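Local coordinates for venom allergen-like (VAL) 4 protein (Schistosoma mansoni, PDB 4P27) that binds lipids and is a probably secreted member of the SCP/TAPS (CAP) family that lacks the prototypical CAP motifs, at residues A[74-79]-A[137-142]; A[80-85]-A[131-136]. All coordinates share one frame; numbering follows the deposited sequence.

Contact 1: A[74-79]-A[137-142]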
# COMPACT_ATOMS: atom_id res chain seq x y z
N ILE A 74 9.75 -6.96 3.32
CA ILE A 74 8.36 -6.67 3.65
C ILE A 74 8.26 -5.14 3.58
O ILE A 74 9.09 -4.45 4.16
CB ILE A 74 8.03 -7.16 5.10
CG1 ILE A 74 7.96 -8.71 5.17
CG2 ILE A 74 6.71 -6.53 5.61
CD1 ILE A 74 6.79 -9.33 4.36
N GLY A 75 7.25 -4.60 2.89
CA GLY A 75 6.95 -3.19 3.05
C GLY A 75 5.71 -3.07 3.93
O GLY A 75 4.99 -4.02 4.11
N GLN A 76 5.38 -1.86 4.37
CA GLN A 76 4.26 -1.67 5.29
C GLN A 76 3.68 -0.27 5.09
O GLN A 76 4.41 0.70 4.91
CB GLN A 76 4.72 -1.89 6.72
CG GLN A 76 3.57 -1.93 7.73
CD GLN A 76 4.09 -2.37 9.10
OE1 GLN A 76 4.59 -1.53 9.81
NE2 GLN A 76 4.12 -3.67 9.38
N ASN A 77 2.37 -0.18 5.07
CA ASN A 77 1.70 1.13 5.11
C ASN A 77 0.87 1.11 6.41
O ASN A 77 0.25 0.08 6.76
CB ASN A 77 0.69 1.23 3.94
CG ASN A 77 1.34 1.64 2.63
OD1 ASN A 77 2.51 1.97 2.62
ND2 ASN A 77 0.61 1.58 1.52
N LEU A 78 0.84 2.24 7.10
CA LEU A 78 0.08 2.38 8.36
C LEU A 78 -0.92 3.54 8.25
O LEU A 78 -0.71 4.56 7.49
CB LEU A 78 1.03 2.71 9.51
CG LEU A 78 2.16 1.76 9.87
CD1 LEU A 78 3.08 2.39 10.96
CD2 LEU A 78 1.65 0.42 10.35
N ALA A 79 -2.07 3.41 8.94
CA ALA A 79 -3.03 4.53 8.92
C ALA A 79 -3.69 4.62 10.30
O ALA A 79 -3.86 3.60 10.99
CB ALA A 79 -4.05 4.40 7.81
N VAL A 137 -2.85 -1.68 9.39
CA VAL A 137 -1.51 -2.12 9.01
C VAL A 137 -1.72 -2.90 7.72
O VAL A 137 -2.51 -3.84 7.75
CB VAL A 137 -0.90 -3.04 10.05
CG1 VAL A 137 0.52 -3.53 9.67
CG2 VAL A 137 -0.88 -2.31 11.42
N CYS A 138 -1.09 -2.49 6.60
CA CYS A 138 -0.95 -3.36 5.38
C CYS A 138 0.49 -3.72 5.24
O CYS A 138 1.36 -2.83 5.35
CB CYS A 138 -1.39 -2.66 4.10
SG CYS A 138 -3.19 -2.59 3.93
N ASN A 139 0.71 -5.03 5.07
CA ASN A 139 2.02 -5.60 4.74
C ASN A 139 2.03 -6.01 3.30
O ASN A 139 1.00 -6.46 2.76
CB ASN A 139 2.41 -6.79 5.61
CG ASN A 139 2.66 -6.39 7.03
OD1 ASN A 139 3.20 -5.33 7.25
ND2 ASN A 139 2.22 -7.23 8.02
N TYR A 140 3.19 -5.80 2.67
CA TYR A 140 3.36 -6.03 1.24
C TYR A 140 4.71 -6.85 1.07
O TYR A 140 5.67 -6.60 1.75
CB TYR A 140 3.54 -4.72 0.52
CG TYR A 140 2.41 -3.73 0.72
CD1 TYR A 140 2.40 -2.86 1.85
CD2 TYR A 140 1.31 -3.68 -0.20
CE1 TYR A 140 1.36 -1.93 2.04
CE2 TYR A 140 0.26 -2.72 -0.00
CZ TYR A 140 0.28 -1.91 1.13
OH TYR A 140 -0.71 -0.99 1.35
N ALA A 141 4.73 -7.80 0.13
CA ALA A 141 5.93 -8.63 -0.19
C ALA A 141 6.06 -8.71 -1.72
O ALA A 141 5.12 -9.11 -2.37
CB ALA A 141 5.73 -10.04 0.37
N PRO A 142 7.23 -8.37 -2.29
CA PRO A 142 8.39 -7.77 -1.56
C PRO A 142 8.00 -6.36 -1.22
O PRO A 142 7.00 -5.85 -1.76
CB PRO A 142 9.56 -7.72 -2.63
CG PRO A 142 9.00 -8.30 -3.86
CD PRO A 142 7.55 -8.81 -3.65

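Contact 2: A[80-85]-A[131-136]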
# COMPACT_ATOMS: atom_id res chain seq x y z
N ASP A 80 -3.94 5.85 10.76
CA ASP A 80 -4.55 6.01 12.09
C ASP A 80 -5.76 6.83 11.71
O ASP A 80 -5.59 7.97 11.37
CB ASP A 80 -3.62 6.77 13.05
CG ASP A 80 -4.35 7.15 14.42
OD1 ASP A 80 -5.49 6.64 14.68
OD2 ASP A 80 -3.73 7.87 15.25
N TYR A 81 -6.95 6.20 11.60
CA TYR A 81 -8.03 6.87 10.88
C TYR A 81 -9.40 6.38 11.30
O TYR A 81 -9.58 5.17 11.67
CB TYR A 81 -7.96 6.58 9.38
CG TYR A 81 -7.70 7.76 8.58
CD1 TYR A 81 -6.39 8.22 8.46
CD2 TYR A 81 -8.73 8.41 7.90
CE1 TYR A 81 -6.07 9.28 7.69
CE2 TYR A 81 -8.42 9.54 7.15
CZ TYR A 81 -7.08 9.94 7.06
OH TYR A 81 -6.63 11.01 6.35
N PRO A 82 -10.40 7.29 11.20
CA PRO A 82 -11.70 6.91 11.81
C PRO A 82 -12.39 5.83 10.92
O PRO A 82 -13.10 4.97 11.44
CB PRO A 82 -12.47 8.25 11.88
CG PRO A 82 -11.85 9.11 10.82
CD PRO A 82 -10.39 8.68 10.71
N THR A 83 -12.10 5.81 9.62
CA THR A 83 -12.67 4.84 8.72
C THR A 83 -11.57 4.21 7.82
O THR A 83 -10.53 4.82 7.53
CB THR A 83 -13.78 5.46 7.86
OG1 THR A 83 -13.18 6.34 6.93
CG2 THR A 83 -14.84 6.39 8.73
N ILE A 84 -11.82 2.98 7.39
CA ILE A 84 -10.99 2.30 6.41
C ILE A 84 -10.91 2.98 5.05
O ILE A 84 -9.82 3.25 4.53
CB ILE A 84 -11.44 0.87 6.41
CG1 ILE A 84 -11.12 0.30 7.79
CG2 ILE A 84 -10.93 0.09 5.22
CD1 ILE A 84 -10.84 -1.16 7.69
N GLU A 85 -12.03 3.41 4.53
CA GLU A 85 -11.99 4.11 3.24
C GLU A 85 -11.27 5.44 3.33
O GLU A 85 -10.66 5.88 2.36
CB GLU A 85 -13.41 4.31 2.61
CG GLU A 85 -14.17 3.00 2.27
CD GLU A 85 -13.54 2.09 1.18
OE1 GLU A 85 -13.12 2.58 0.12
OE2 GLU A 85 -13.49 0.85 1.37
N GLY A 131 -10.21 2.75 20.27
CA GLY A 131 -10.87 4.00 20.60
C GLY A 131 -11.62 4.48 19.41
O GLY A 131 -12.29 3.69 18.73
N LYS A 132 -11.52 5.78 19.18
CA LYS A 132 -12.25 6.47 18.18
C LYS A 132 -11.82 5.92 16.78
O LYS A 132 -12.66 5.65 15.93
CB LYS A 132 -11.92 7.95 18.32
CG LYS A 132 -12.64 8.84 17.31
CD LYS A 132 -12.42 10.33 17.62
CE LYS A 132 -11.55 11.04 16.58
NZ LYS A 132 -11.55 10.41 15.20
N ASN A 133 -10.50 5.71 16.60
CA ASN A 133 -9.90 5.31 15.30
C ASN A 133 -9.49 3.83 15.17
O ASN A 133 -9.35 3.08 16.19
CB ASN A 133 -8.72 6.24 15.05
CG ASN A 133 -9.21 7.67 14.75
OD1 ASN A 133 -10.39 7.91 14.60
ND2 ASN A 133 -8.29 8.58 14.63
N TYR A 134 -9.25 3.43 13.91
CA TYR A 134 -8.60 2.16 13.57
C TYR A 134 -7.11 2.50 13.52
O TYR A 134 -6.74 3.56 13.07
CB TYR A 134 -9.08 1.75 12.18
CG TYR A 134 -10.49 1.19 12.17
CD1 TYR A 134 -10.75 -0.06 12.73
CD2 TYR A 134 -11.55 1.92 11.63
CE1 TYR A 134 -12.03 -0.57 12.72
CE2 TYR A 134 -12.82 1.39 11.59
CZ TYR A 134 -13.06 0.19 12.16
OH TYR A 134 -14.32 -0.34 12.16
N LEU A 135 -6.29 1.58 14.02
CA LEU A 135 -4.95 1.34 13.52
C LEU A 135 -5.06 0.31 12.36
O LEU A 135 -5.48 -0.81 12.58
CB LEU A 135 -4.09 0.81 14.65
CG LEU A 135 -2.60 0.61 14.21
CD1 LEU A 135 -1.99 1.84 13.53
CD2 LEU A 135 -1.82 0.36 15.45
N ILE A 136 -4.80 0.75 11.13
CA ILE A 136 -4.71 -0.14 9.96
C ILE A 136 -3.23 -0.39 9.52
O ILE A 136 -2.46 0.59 9.42
CB ILE A 136 -5.45 0.51 8.82
CG1 ILE A 136 -6.88 0.84 9.29
CG2 ILE A 136 -5.40 -0.38 7.56
CD1 ILE A 136 -7.48 1.96 8.48

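Contact 1: A[74-79]-A[137-142]
G75 and Y140 face each other as an antiparallel hydrogen-bonded pair, the start of a regular pairing between strands 75-81 and 133-141 in the central sheet of the CAP alpha-beta-alpha sandwich. G75 N gives its hydrogen to Y140 O at 2.8 Å, and Y140 N answers to G75 O. Two residues on, N77 and C138 repeat the exchange, with C138 N to N77 O the straightest bond at 170°.

One face of the sheet carries Q76, N139, L78 and V137. The Q76 and N139 side chains run alongside each other, and Q76 NE2 donates to N139 OD1 at 2.9 Å, meeting a lone pair of that oxygen in its carbonyl plane. CG of Q76 stands opposite its own backbone N (chi1 -171°), which carries the extended chain along N139. Beside them L78 CD2 rests on V137 CG2 at 3.9 Å. Helix 43-54 covers this face: Q52 NE2 holds Q76 OE1, and L45 O takes N139 ND2.

On the other face the N77 side chain crosses that of Y140 at about a right angle, amide and ring planes 64° apart, with N77 CG 3.6 Å from Y140 CE1. C138 is tied to C125 by a disulfide, N77 ND2 donates a hydrogen bond to N111 O, and Y140 OH is hydrogen-bonded to H15 NE2.

Contact 2: A[80-85]-A[131-136]
The Y134 ring lies next to the turn that leads from strand 75-81 into helix 84-93, at the end of the central sheet of the CAP fold. I84 CG1 sits over one face of this ring, offset toward the rim, with its nearest ring atom, CD2, at 4.2 Å; the two side chains cross at about a right angle. In Y134, chi1 of -76° puts CG opposite the carbonyl carbon and swings the ring to the turn; chi2 of -70° sets CD2 3.4 Å from P82 O. I136 CD1 meets I84 CG1 from the strand side at 4.1 Å, making a small apolar cluster that Y127 of strand 122-130 extends, its ring nearly perpendicular to that of Y134.

The antiparallel pairing ends here with Y81 and Y134, a hydrogen-bonded pair. Y81 N donates to Y134 O, and Y134 N to Y81 O at 2.9 Å.

N133 works on the more exposed flank. Its side chain runs alongside that of P82, with N133 OD1 3.2 Å from P82 CA. The side chains of N133 and D80 cross at about a right angle, amide and carboxylate planes 77° apart, and the N133 ND2 to D80 OD1 bond is weak, at 3.4 Å. T83 is the N-cap of helix 84-93, its OG1 accepting from G86 N. On the N133 amide, OD1 accepts a 2.8 Å hydrogen bond from K132 NZ.

From the N terminus, the chain first lays down helices 6-22 and 43-54, then enters strand 75-81, most of which belongs to contact 1 and whose end, with the turn into helix 84-93, to contact 2. It then passes through helix 110-115 and strand 122-130 before returning along strand 133-141. Residues 131-136 close the inner loop as contact 2, and 137-142 close the outer one as contact 1, so contact 2 is nested inside contact 1. The two join where A79 N probably hydrogen-bonds I136 O at 2.9 Å. Together they hold the edge strand 75-81 to the sheet, from its buried beginning to its surface end beside helix 84-93.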